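Local atomic coordinates of penicillin-binding protein PbpB (PDB entry 6KGW), a protein that cross-links peptidoglycan made from lipid intermediates during mycobacterial cell-wall synthesis and is inactivated by penicillins that acylate its transpeptidase site. Residues Q471-T476 with A502-P507; S269-V274 with T394-A399; P314-G319 with P556-A561; V493-F498 with G512-N517. One frame throughout, in Å; residues are numbered along the deposited sequence.

Contact 1 of 4, residues Q471-T476 with A502-P507; sequences QMAGKT and ATADNP. With AIX ((2R,4S)-2-[(1R)-1-{[(2R)-2-amino-2-phenylacetyl]amino}-2-oxoethyl]-5,5-dimethyl-1,3-thiazolidine-4-carboxylic acid), chain E.
The amide of Gln471 lies over the carboxylate of Asp505, the two flat groups stacked with planes 13° apart and Gln471 NE2 3.4 Å from Asp505 CG. Long and flat, glutamine can cover the acid in this way while Gln471 OE1 turns to the side-chain amide of Gln444 for its hydrogen bond. One water bridges the residues, accepting from Gln471 N and donating to Asp505 OD1 at 2.7 Å. The backbones are tied by a nearly straight bond from Ala504 N to Gln471 O, 2.7 Å with 169° at the hydrogen. Alanine at 504 is small enough for its CB to meet Ala473 CB at 4.2 Å. Met472 starts out away from the turn, but a bend at chi2 (-49°) brings Met472 SD to 3.8 Å from Ala502 CB. A cis peptide precedes Thr503, where the chain leaves strand 493-502. At the far end of 471-476, Thr476 OG1 donates to carboxylate atom O1 of the bound penicillin, 2.7 Å away; Lys475 and Thr476 fit the KTG motif of penicillin-binding proteins. The turn thus meets the start of strand 473-483, with helix 436-446 against Ala473 and Ala504 and helix 531-544 against Met472 and Thr503.

Contact 2 of 4, residues S269-V274 with T394-A399; sequences SVNKIV and TGMYQA. With AIX ((2R,4S)-2-[(1R)-1-{[(2R)-2-amino-2-phenylacetyl]amino}-2-oxoethyl]-5,5-dimethyl-1,3-thiazolidine-4-carboxylic acid), chain E.
Ile273 lays its CD1 methyl over the centre of the Tyr397 ring, a CH-pi contact 3.6 Å from the centroid and only 6° off the ring normal. With CG1 anti to the backbone N (chi1 -174°), the extended isoleucine chain runs past the tyrosine in the opposite direction and reaches the ring face. The phenol is also fixed at its rim: Tyr397 OH donates to Val270 O at 2.7 Å, lying in the carbonyl plane on a lone pair. Tyrosine suits the place because it offers both a flat apolar face and a donor long enough to reach a backbone oxygen.

The Met396 side is less directed, with no hydrogen bond across the contact, though it too is buried from solvent. Its flexible thioether bends at chi3, letting SD touch Val274 CG2 at 3.7 Å and CE approach Ile273 CG2 at 3.9 Å.

Ser269 points away from helix 390-401 and carries the penicillin acyl group, its OG bonded covalently to AIX C15 at 1.5 Å. Ser269 N gives AIX O4 a weak hydrogen bond of 2.8 Å, consistent with one arm of an oxyanion hole. The bond to Val270 O probably steadies the backbone next to the acylated serine, which, with Lys272, fits the family's SxxK motif.

Contact 3 of 4, residues P314-G319 with P556-A561; sequences PYTTTG and PLVLQA
Thr316 meets the C-terminal segment 556-561 with both its backbone and its hydroxyl, and three hydrogen bonds join the segments. Thr316 OG1 donates to Val558 O at 2.6 Å, and Thr316 N donates to Leu559 O at 2.9 Å from above the carbonyl plane, 47° out of it. Further along, Ala561 N reaches Pro314 O at 2.8 Å in a nearly straight bond. Tyr315 and Gln560 form a single beta bridge between these last two links. The same threonine is the N-cap of helix 317-323: with OG1 set between its backbone N and carbonyl carbon (chi1 64°), the oxygen accepts from Gly319 N at 3.0 Å while giving its own proton to Val558 O. A hydroxyl suits this position because it can do both at once.

Gly319 CA packs 3.2 Å from Leu559 O as a CA-H...O contact, an approach in which the absence of a side chain lets the helix sit close against that carbonyl. Tyr315 CA makes a similar contact with the same oxygen.

Among the side chains, Tyr315 and Gln560 lie alongside each other and point the same way, with ring and amide planes 70° apart. Gln560 OE1 stands at the ring edge, 3.7 Å from Tyr315 CE1; the phenol oxygen is hydrogen-bonded to Trp308 NE1. Pro314 CB and Ala561 CB add an apolar touch at 4.0 Å.

The tail so fastened lies against the start of helix 317-323, whose Lys323 touches Leu559 and Gln560, while helix 436-446 covers Thr317 and Thr318 through Met445.

Contact 4 of 4, residues V493-F498 with G512-N517; sequences VYWITF and GIMLDN. With AIX ((2R,4S)-2-[(1R)-1-{[(2R)-2-amino-2-phenylacetyl]amino}-2-oxoethyl]-5,5-dimethyl-1,3-thiazolidine-4-carboxylic acid), chain E.
Strands 493-498 and 512-516 run antiparallel, at 160° between their directions and 4.5 Å apart at closest, as the two arms of a beta hairpin in the central sheet of the transpeptidase domain. Ile496 with Leu515 and Phe498 with Ile513 are hydrogen-bonded pairs, Ile513 N lying 2.7 Å from Phe498 O. Of the non-hydrogen-bonded pairs, Thr497 with Met514 lies between these two and Trp495 with Asp516 beyond Ile496 and Leu515.

The side chains divide between two faces. Ile496, Phe498, Ile513 and Leu515 make an apolar face: Ile496 CB meets Leu515 CB at 4.0 Å, and Phe498 and Ile513 are bulky enough to fill the layer between the sheet and helix 531-544. On the other face Met514 extends with CG anti to its backbone N (chi1 -179°) and then bends twice, which sets SD 3.8 Å from Trp495 CD1 in an oblique Met-aromatic contact. Asp516, on this face too, is hydrogen-bonded to the side-chain amide of Gln481.

Tyr494 brings its ring to the penicillin, CE1 lying 3.5 Å from AIX C7 of the phenyl group. Where the hairpin arms end, Asn517 has left the strand with a positive phi. Its side chain replaces a backbone partner: Asn517 OD1 accepts from Tyr494 N at 2.9 Å, the donor standing 41° out of the amide plane, while Val493 CG1 rests 3.6 Å from Asn517 CG.

Contacts 1, 2 and 4 cluster round the acylated active site of the transpeptidase domain, and each touches the penicillin. Contact 2 comes first along the chain; contacts 1 and 4 then alternate their segments, sharing the antiparallel sheet in which strands 473-483 and 493-502 are neighbours. Centres of contacts 1 and 2 lie about 12 Å apart, those of 2 and 4 about 14 Å, and all three pairs touch. Contact 3 stands apart, its centre about 18 Å from that of contact 1; segment 314-319 falls between the segments of contact 2, and 556-561 comes last of all, pinning the C-terminal tail to helix 317-323. The acylated serine thus sits where helix and sheet elements of contacts 1, 2 and 4 meet.

Contact 1 of 4, residues Q471-T476 with A502-P507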
# COMPACT_ATOMS: atom_id res chain seq x y z
N GLN A 471 16.52 10.93 3.63
CA GLN A 471 15.60 11.02 4.76
C GLN A 471 14.42 10.06 4.56
O GLN A 471 13.26 10.46 4.41
CB GLN A 471 15.10 12.45 4.92
CG GLN A 471 16.15 13.43 5.35
CD GLN A 471 15.54 14.79 5.63
OE1 GLN A 471 14.40 14.89 6.10
NE2 GLN A 471 16.29 15.85 5.34
N MET A 472 14.73 8.76 4.56
CA MET A 472 13.67 7.76 4.55
C MET A 472 12.84 7.84 5.83
O MET A 472 13.34 8.18 6.91
CB MET A 472 14.24 6.36 4.38
CG MET A 472 14.89 6.10 3.02
SD MET A 472 13.83 6.60 1.66
CE MET A 472 14.91 6.18 0.27
N ALA A 473 11.56 7.52 5.71
CA ALA A 473 10.64 7.60 6.84
C ALA A 473 9.62 6.51 6.64
O ALA A 473 9.09 6.37 5.54
CB ALA A 473 9.96 8.98 6.94
N GLY A 474 9.35 5.74 7.69
CA GLY A 474 8.37 4.68 7.57
C GLY A 474 7.87 4.22 8.91
O GLY A 474 8.13 4.85 9.94
N LYS A 475 7.13 3.12 8.90
CA LYS A 475 6.62 2.51 10.11
C LYS A 475 6.43 1.02 9.86
O LYS A 475 5.88 0.63 8.83
CB LYS A 475 5.31 3.15 10.56
CG LYS A 475 4.67 2.52 11.79
CD LYS A 475 5.48 2.82 13.04
CE LYS A 475 4.97 2.06 14.25
NZ LYS A 475 5.51 0.66 14.24
N THR A 476 6.92 0.19 10.79
CA THR A 476 6.75 -1.25 10.75
C THR A 476 5.41 -1.65 11.36
O THR A 476 4.79 -0.87 12.08
CB THR A 476 7.86 -1.95 11.53
OG1 THR A 476 8.01 -1.30 12.81
CG2 THR A 476 9.21 -1.92 10.77
N ALA A 502 9.44 8.19 0.51
CA ALA A 502 10.74 8.57 -0.02
C ALA A 502 10.61 9.92 -0.74
O ALA A 502 9.99 10.01 -1.81
CB ALA A 502 11.24 7.48 -0.97
N THR A 503 11.12 11.01 -0.16
CA THR A 503 11.74 11.06 1.16
C THR A 503 10.93 11.98 2.07
O THR A 503 9.99 12.60 1.60
CB THR A 503 13.16 11.62 1.10
OG1 THR A 503 13.12 12.86 0.39
CG2 THR A 503 14.11 10.64 0.39
N ALA A 504 11.32 12.08 3.34
CA ALA A 504 10.61 12.95 4.27
C ALA A 504 10.66 14.41 3.82
O ALA A 504 9.63 15.09 3.74
CB ALA A 504 11.19 12.82 5.67
N ASP A 505 11.86 14.89 3.51
CA ASP A 505 12.05 16.27 3.13
C ASP A 505 11.57 16.56 1.72
O ASP A 505 11.29 17.73 1.41
CB ASP A 505 13.54 16.65 3.27
CG ASP A 505 14.46 15.72 2.51
OD1 ASP A 505 14.17 14.51 2.39
OD2 ASP A 505 15.51 16.22 2.04
N ASN A 506 11.43 15.54 0.88
CA ASN A 506 10.94 15.70 -0.49
C ASN A 506 10.21 14.43 -0.92
O ASN A 506 10.77 13.57 -1.62
CB ASN A 506 12.08 16.03 -1.45
CG ASN A 506 11.58 16.30 -2.87
OD1 ASN A 506 10.40 16.55 -3.08
ND2 ASN A 506 12.48 16.24 -3.83
N PRO A 507 8.95 14.29 -0.53
CA PRO A 507 8.19 13.07 -0.85
C PRO A 507 7.98 12.88 -2.35
O PRO A 507 7.35 13.70 -3.01
CB PRO A 507 6.85 13.29 -0.12
CG PRO A 507 7.18 14.26 0.97
CD PRO A 507 8.22 15.17 0.40
C8 AIX E . 4.66 -10.01 17.77
C5 AIX E . 3.09 -8.34 18.54
C6 AIX E . 6.58 -4.79 17.32
N1 AIX E . 2.66 -5.38 17.58
C2 AIX E . 6.65 -3.80 14.94
N3 AIX E . 4.91 -3.17 16.52
C4 AIX E . 1.83 -7.53 18.33
C1 AIX E . 7.80 -3.94 17.69
C3 AIX E . 2.06 -6.03 18.58
C7 AIX E . 3.48 -9.29 17.60
C9 AIX E . 5.45 -9.79 18.87
C10 AIX E . 5.07 -8.85 19.81
C11 AIX E . 3.90 -8.14 19.65
C12 AIX E . 5.77 -4.27 16.09
C13 AIX E . 4.30 -3.43 17.80
C14 AIX E . 2.84 -3.93 17.52
C15 AIX E . 2.46 -3.31 16.13
C16 AIX E . 6.97 -6.25 17.12
N2 AIX E . 0.71 -8.07 19.12
O1 AIX E . 6.71 -2.51 14.89
O2 AIX E . 7.23 -4.55 14.15
O3 AIX E . 1.69 -5.50 19.62
O4 AIX E . 2.64 -3.91 15.10
S1 AIX E . 5.34 -4.68 18.68
O HOH W 1 16.22 12.90 1.62

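Contact 2 of 4, residues S269-V274 with T394-A399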
# COMPACT_ATOMS: atom_id res chain seq x y z
N SER A 269 0.70 -2.34 13.80
CA SER A 269 1.40 -1.10 14.13
C SER A 269 1.57 -0.11 12.97
O SER A 269 1.86 1.07 13.24
CB SER A 269 2.77 -1.44 14.70
OG SER A 269 2.58 -1.82 16.03
N VAL A 270 1.43 -0.51 11.70
CA VAL A 270 1.45 0.55 10.69
C VAL A 270 0.30 1.51 10.88
O VAL A 270 0.39 2.67 10.48
CB VAL A 270 1.44 0.04 9.23
CG1 VAL A 270 2.80 -0.47 8.86
CG2 VAL A 270 0.34 -1.02 9.04
N ASN A 271 -0.78 1.06 11.52
CA ASN A 271 -1.88 1.97 11.80
C ASN A 271 -1.50 3.11 12.74
O ASN A 271 -2.30 4.04 12.90
CB ASN A 271 -3.05 1.19 12.40
CG ASN A 271 -4.38 1.86 12.13
OD1 ASN A 271 -4.64 2.27 11.00
ND2 ASN A 271 -5.22 2.00 13.16
N LYS A 272 -0.33 3.07 13.38
CA LYS A 272 -0.04 4.09 14.39
C LYS A 272 0.15 5.48 13.79
O LYS A 272 0.15 6.46 14.54
CB LYS A 272 1.18 3.67 15.20
CG LYS A 272 0.89 2.50 16.14
CD LYS A 272 2.09 2.16 16.99
CE LYS A 272 1.87 0.85 17.76
NZ LYS A 272 3.07 0.49 18.56
N ILE A 273 0.24 5.60 12.47
CA ILE A 273 0.19 6.91 11.82
C ILE A 273 -1.08 7.69 12.21
O ILE A 273 -1.06 8.93 12.28
CB ILE A 273 0.28 6.72 10.30
CG1 ILE A 273 0.37 8.07 9.59
CG2 ILE A 273 -0.93 5.92 9.79
CD1 ILE A 273 0.61 7.94 8.10
N VAL A 274 -2.20 7.01 12.42
CA VAL A 274 -3.43 7.74 12.73
C VAL A 274 -3.29 8.47 14.07
O VAL A 274 -3.40 9.70 14.14
CB VAL A 274 -4.65 6.80 12.70
CG1 VAL A 274 -5.92 7.57 13.03
CG2 VAL A 274 -4.77 6.19 11.31
N THR A 394 -1.36 2.07 2.05
CA THR A 394 -0.43 2.98 1.40
C THR A 394 -1.05 4.37 1.21
O THR A 394 -0.34 5.37 1.30
CB THR A 394 0.01 2.35 0.08
OG1 THR A 394 0.29 0.96 0.31
CG2 THR A 394 1.28 3.02 -0.44
N GLY A 395 -2.36 4.44 0.98
CA GLY A 395 -3.00 5.74 0.83
C GLY A 395 -2.95 6.59 2.08
O GLY A 395 -2.90 7.82 1.99
N MET A 396 -2.94 5.96 3.27
CA MET A 396 -2.77 6.73 4.50
C MET A 396 -1.43 7.44 4.50
O MET A 396 -1.32 8.58 4.94
CB MET A 396 -2.87 5.84 5.74
CG MET A 396 -4.23 5.28 6.02
SD MET A 396 -4.44 4.98 7.78
CE MET A 396 -3.48 3.48 8.07
N TYR A 397 -0.39 6.76 4.03
CA TYR A 397 0.93 7.37 4.03
C TYR A 397 1.07 8.37 2.89
O TYR A 397 1.83 9.33 3.01
CB TYR A 397 2.02 6.26 4.01
CG TYR A 397 2.17 5.64 5.40
CD1 TYR A 397 1.23 4.73 5.87
CD2 TYR A 397 3.21 6.00 6.26
CE1 TYR A 397 1.33 4.17 7.16
CE2 TYR A 397 3.33 5.45 7.53
CZ TYR A 397 2.37 4.54 7.98
OH TYR A 397 2.43 3.96 9.25
N GLN A 398 0.28 8.20 1.83
CA GLN A 398 0.23 9.20 0.77
C GLN A 398 -0.29 10.53 1.30
O GLN A 398 0.24 11.59 0.94
CB GLN A 398 -0.65 8.71 -0.36
CG GLN A 398 -0.64 9.62 -1.57
CD GLN A 398 -1.62 10.75 -1.45
OE1 GLN A 398 -2.69 10.61 -0.84
NE2 GLN A 398 -1.26 11.89 -1.99
N ALA A 399 -1.33 10.50 2.14
CA ALA A 399 -1.84 11.74 2.73
C ALA A 399 -0.74 12.49 3.45
O ALA A 399 -0.59 13.71 3.28
CB ALA A 399 -2.98 11.43 3.71
C8 AIX E . 4.66 -10.01 17.77
C5 AIX E . 3.09 -8.34 18.54
C6 AIX E . 6.58 -4.79 17.32
N1 AIX E . 2.66 -5.38 17.58
C2 AIX E . 6.65 -3.80 14.94
N3 AIX E . 4.91 -3.17 16.52
C4 AIX E . 1.83 -7.53 18.33
C1 AIX E . 7.80 -3.94 17.69
C3 AIX E . 2.06 -6.03 18.58
C7 AIX E . 3.48 -9.29 17.60
C9 AIX E . 5.45 -9.79 18.87
C10 AIX E . 5.07 -8.85 19.81
C11 AIX E . 3.90 -8.14 19.65
C12 AIX E . 5.77 -4.27 16.09
C13 AIX E . 4.30 -3.43 17.80
C14 AIX E . 2.84 -3.93 17.52
C15 AIX E . 2.46 -3.31 16.13
C16 AIX E . 6.97 -6.25 17.12
N2 AIX E . 0.71 -8.07 19.12
O1 AIX E . 6.71 -2.51 14.89
O2 AIX E . 7.23 -4.55 14.15
O3 AIX E . 1.69 -5.50 19.62
O4 AIX E . 2.64 -3.91 15.10
S1 AIX E . 5.34 -4.68 18.68

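Contact 3 of 4, residues P314-G319 with P556-A561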
# COMPACT_ATOMS: atom_id res chain seq x y z
N PRO A 314 11.47 6.58 29.69
CA PRO A 314 11.41 7.98 29.23
C PRO A 314 11.42 8.12 27.70
O PRO A 314 12.22 8.87 27.14
CB PRO A 314 12.67 8.58 29.86
CG PRO A 314 13.63 7.46 29.85
CD PRO A 314 12.81 6.21 30.16
N TYR A 315 10.53 7.38 27.03
CA TYR A 315 10.42 7.51 25.58
C TYR A 315 9.86 8.87 25.23
O TYR A 315 8.87 9.33 25.82
CB TYR A 315 9.52 6.44 24.98
CG TYR A 315 9.92 5.01 25.22
CD1 TYR A 315 11.26 4.63 25.16
CD2 TYR A 315 8.96 4.04 25.52
CE1 TYR A 315 11.62 3.30 25.39
CE2 TYR A 315 9.31 2.72 25.75
CZ TYR A 315 10.64 2.36 25.68
OH TYR A 315 11.00 1.05 25.91
N THR A 316 10.48 9.53 24.26
CA THR A 316 9.83 10.66 23.64
C THR A 316 8.67 10.16 22.79
O THR A 316 8.58 8.98 22.45
CB THR A 316 10.83 11.45 22.79
OG1 THR A 316 11.29 10.62 21.71
CG2 THR A 316 12.03 11.86 23.64
N THR A 317 7.74 11.07 22.47
CA THR A 317 6.70 10.78 21.49
C THR A 317 7.32 10.24 20.20
O THR A 317 6.81 9.28 19.61
CB THR A 317 5.87 12.05 21.24
OG1 THR A 317 5.04 12.32 22.39
CG2 THR A 317 4.98 11.96 19.97
N THR A 318 8.46 10.80 19.77
CA THR A 318 9.21 10.22 18.66
C THR A 318 9.58 8.76 18.93
O THR A 318 9.47 7.91 18.04
CB THR A 318 10.45 11.05 18.39
OG1 THR A 318 10.05 12.35 17.92
CG2 THR A 318 11.35 10.37 17.35
N GLY A 319 10.00 8.45 20.16
CA GLY A 319 10.36 7.09 20.49
C GLY A 319 9.18 6.15 20.57
O GLY A 319 9.31 4.96 20.28
N PRO A 556 21.08 13.00 15.15
CA PRO A 556 20.20 11.86 15.45
C PRO A 556 18.95 12.31 16.21
O PRO A 556 18.98 13.29 16.96
CB PRO A 556 21.07 10.94 16.31
CG PRO A 556 22.46 11.27 15.94
CD PRO A 556 22.47 12.74 15.58
N LEU A 557 17.85 11.60 15.98
CA LEU A 557 16.63 11.87 16.71
C LEU A 557 16.66 11.16 18.05
O LEU A 557 17.25 10.08 18.18
CB LEU A 557 15.40 11.43 15.93
CG LEU A 557 15.23 11.98 14.52
CD1 LEU A 557 13.99 11.37 13.91
CD2 LEU A 557 15.13 13.51 14.52
N VAL A 558 16.01 11.76 19.04
CA VAL A 558 15.97 11.20 20.39
C VAL A 558 14.66 10.43 20.53
O VAL A 558 13.57 11.01 20.51
CB VAL A 558 16.10 12.29 21.46
CG1 VAL A 558 16.22 11.67 22.83
CG2 VAL A 558 17.29 13.19 21.16
N LEU A 559 14.78 9.11 20.67
CA LEU A 559 13.65 8.24 20.95
C LEU A 559 13.48 7.99 22.44
O LEU A 559 12.36 7.79 22.90
CB LEU A 559 13.81 6.88 20.25
CG LEU A 559 13.76 6.83 18.72
CD1 LEU A 559 14.83 7.71 18.05
CD2 LEU A 559 13.88 5.39 18.22
N GLN A 560 14.59 8.03 23.17
CA GLN A 560 14.65 7.69 24.58
C GLN A 560 15.41 8.80 25.29
O GLN A 560 16.53 9.12 24.89
CB GLN A 560 15.34 6.34 24.76
CG GLN A 560 15.16 5.68 26.07
CD GLN A 560 15.65 4.25 26.02
OE1 GLN A 560 15.35 3.51 25.07
NE2 GLN A 560 16.43 3.85 27.01
N ALA A 561 14.79 9.41 26.30
CA ALA A 561 15.44 10.46 27.07
C ALA A 561 16.31 9.85 28.17
O ALA A 561 17.06 8.91 27.92
CB ALA A 561 14.39 11.40 27.67

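Contact 4 of 4, residues V493-F498 with G512-N517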
# COMPACT_ATOMS: atom_id res chain seq x y z
N VAL A 493 1.22 -16.23 14.39
CA VAL A 493 0.92 -16.05 12.98
C VAL A 493 0.63 -14.58 12.74
O VAL A 493 -0.30 -14.02 13.35
CB VAL A 493 -0.27 -16.92 12.52
CG1 VAL A 493 -0.49 -16.75 11.02
CG2 VAL A 493 -0.04 -18.38 12.87
N TYR A 494 1.40 -13.94 11.86
CA TYR A 494 1.35 -12.49 11.74
C TYR A 494 1.19 -12.05 10.30
O TYR A 494 1.59 -12.74 9.35
CB TYR A 494 2.61 -11.84 12.33
CG TYR A 494 2.94 -12.29 13.74
CD1 TYR A 494 2.18 -11.86 14.82
CD2 TYR A 494 4.01 -13.14 13.99
CE1 TYR A 494 2.49 -12.26 16.12
CE2 TYR A 494 4.32 -13.55 15.28
CZ TYR A 494 3.56 -13.10 16.34
OH TYR A 494 3.85 -13.50 17.63
N TRP A 495 0.58 -10.88 10.13
CA TRP A 495 0.79 -10.06 8.95
C TRP A 495 1.94 -9.11 9.28
O TRP A 495 1.85 -8.35 10.24
CB TRP A 495 -0.46 -9.25 8.59
CG TRP A 495 -1.60 -10.06 8.10
CD1 TRP A 495 -1.68 -10.75 6.91
CD2 TRP A 495 -2.87 -10.21 8.73
NE1 TRP A 495 -2.91 -11.35 6.79
CE2 TRP A 495 -3.66 -11.02 7.90
CE3 TRP A 495 -3.41 -9.75 9.94
CZ2 TRP A 495 -4.96 -11.37 8.23
CZ3 TRP A 495 -4.68 -10.10 10.26
CH2 TRP A 495 -5.45 -10.91 9.41
N ILE A 496 3.03 -9.20 8.53
CA ILE A 496 4.10 -8.22 8.61
C ILE A 496 3.83 -7.14 7.58
O ILE A 496 3.31 -7.41 6.49
CB ILE A 496 5.48 -8.86 8.39
CG1 ILE A 496 5.68 -10.04 9.36
CG2 ILE A 496 6.58 -7.82 8.55
CD1 ILE A 496 5.24 -9.75 10.79
N THR A 497 4.18 -5.91 7.91
CA THR A 497 3.71 -4.79 7.13
C THR A 497 4.74 -3.67 7.28
O THR A 497 5.32 -3.51 8.36
CB THR A 497 2.29 -4.43 7.62
OG1 THR A 497 1.59 -3.67 6.65
CG2 THR A 497 2.31 -3.73 8.93
N PHE A 498 5.05 -3.00 6.16
CA PHE A 498 5.87 -1.80 6.18
C PHE A 498 5.25 -0.78 5.24
O PHE A 498 4.67 -1.14 4.21
CB PHE A 498 7.34 -2.05 5.78
CG PHE A 498 8.30 -0.93 6.20
CD1 PHE A 498 8.47 0.20 5.41
CD2 PHE A 498 9.00 -1.01 7.39
CE1 PHE A 498 9.33 1.22 5.79
CE2 PHE A 498 9.85 0.01 7.79
CZ PHE A 498 10.02 1.12 6.98
N GLY A 512 4.07 0.67 0.19
CA GLY A 512 3.40 -0.14 1.19
C GLY A 512 3.59 -1.61 0.91
O GLY A 512 3.43 -2.05 -0.23
N ILE A 513 3.95 -2.37 1.94
CA ILE A 513 4.36 -3.76 1.81
C ILE A 513 3.63 -4.60 2.84
O ILE A 513 3.61 -4.24 4.03
CB ILE A 513 5.89 -3.92 2.03
CG1 ILE A 513 6.69 -3.15 0.98
CG2 ILE A 513 6.26 -5.38 2.04
CD1 ILE A 513 8.18 -3.11 1.26
N MET A 514 3.09 -5.75 2.43
CA MET A 514 2.64 -6.73 3.42
C MET A 514 3.18 -8.12 3.11
O MET A 514 3.16 -8.57 1.96
CB MET A 514 1.11 -6.77 3.55
CG MET A 514 0.63 -7.78 4.59
SD MET A 514 0.37 -9.46 3.96
CE MET A 514 -1.26 -9.36 3.22
N LEU A 515 3.66 -8.80 4.16
CA LEU A 515 4.10 -10.19 4.10
C LEU A 515 3.15 -11.02 4.94
O LEU A 515 2.95 -10.73 6.13
CB LEU A 515 5.53 -10.34 4.65
CG LEU A 515 6.75 -10.00 3.80
CD1 LEU A 515 6.62 -8.67 3.13
CD2 LEU A 515 8.00 -10.01 4.67
N ASP A 516 2.54 -12.04 4.33
CA ASP A 516 1.67 -12.95 5.05
C ASP A 516 2.51 -14.01 5.76
O ASP A 516 2.88 -15.03 5.17
CB ASP A 516 0.66 -13.59 4.11
CG ASP A 516 -0.30 -14.52 4.85
OD1 ASP A 516 -0.23 -14.59 6.10
OD2 ASP A 516 -1.12 -15.19 4.19
N ASN A 517 2.79 -13.78 7.04
CA ASN A 517 3.41 -14.72 7.97
C ASN A 517 4.73 -15.31 7.48
O ASN A 517 4.84 -16.52 7.27
CB ASN A 517 2.46 -15.87 8.29
CG ASN A 517 2.82 -16.57 9.60
OD1 ASN A 517 3.07 -15.92 10.62
ND2 ASN A 517 2.87 -17.89 9.56
C8 AIX E . 4.66 -10.01 17.77
C5 AIX E . 3.09 -8.34 18.54
C6 AIX E . 6.58 -4.79 17.32
N1 AIX E . 2.66 -5.38 17.58
C2 AIX E . 6.65 -3.80 14.94
N3 AIX E . 4.91 -3.17 16.52
C4 AIX E . 1.83 -7.53 18.33
C1 AIX E . 7.80 -3.94 17.69
C3 AIX E . 2.06 -6.03 18.58
C7 AIX E . 3.48 -9.29 17.60
C9 AIX E . 5.45 -9.79 18.87
C10 AIX E . 5.07 -8.85 19.81
C11 AIX E . 3.90 -8.14 19.65
C12 AIX E . 5.77 -4.27 16.09
C13 AIX E . 4.30 -3.43 17.80
C14 AIX E . 2.84 -3.93 17.52
C15 AIX E . 2.46 -3.31 16.13
C16 AIX E . 6.97 -6.25 17.12
N2 AIX E . 0.71 -8.07 19.12
O1 AIX E . 6.71 -2.51 14.89
O2 AIX E . 7.23 -4.55 14.15
O3 AIX E . 1.69 -5.50 19.62
O4 AIX E . 2.64 -3.91 15.10
S1 AIX E . 5.34 -4.68 18.68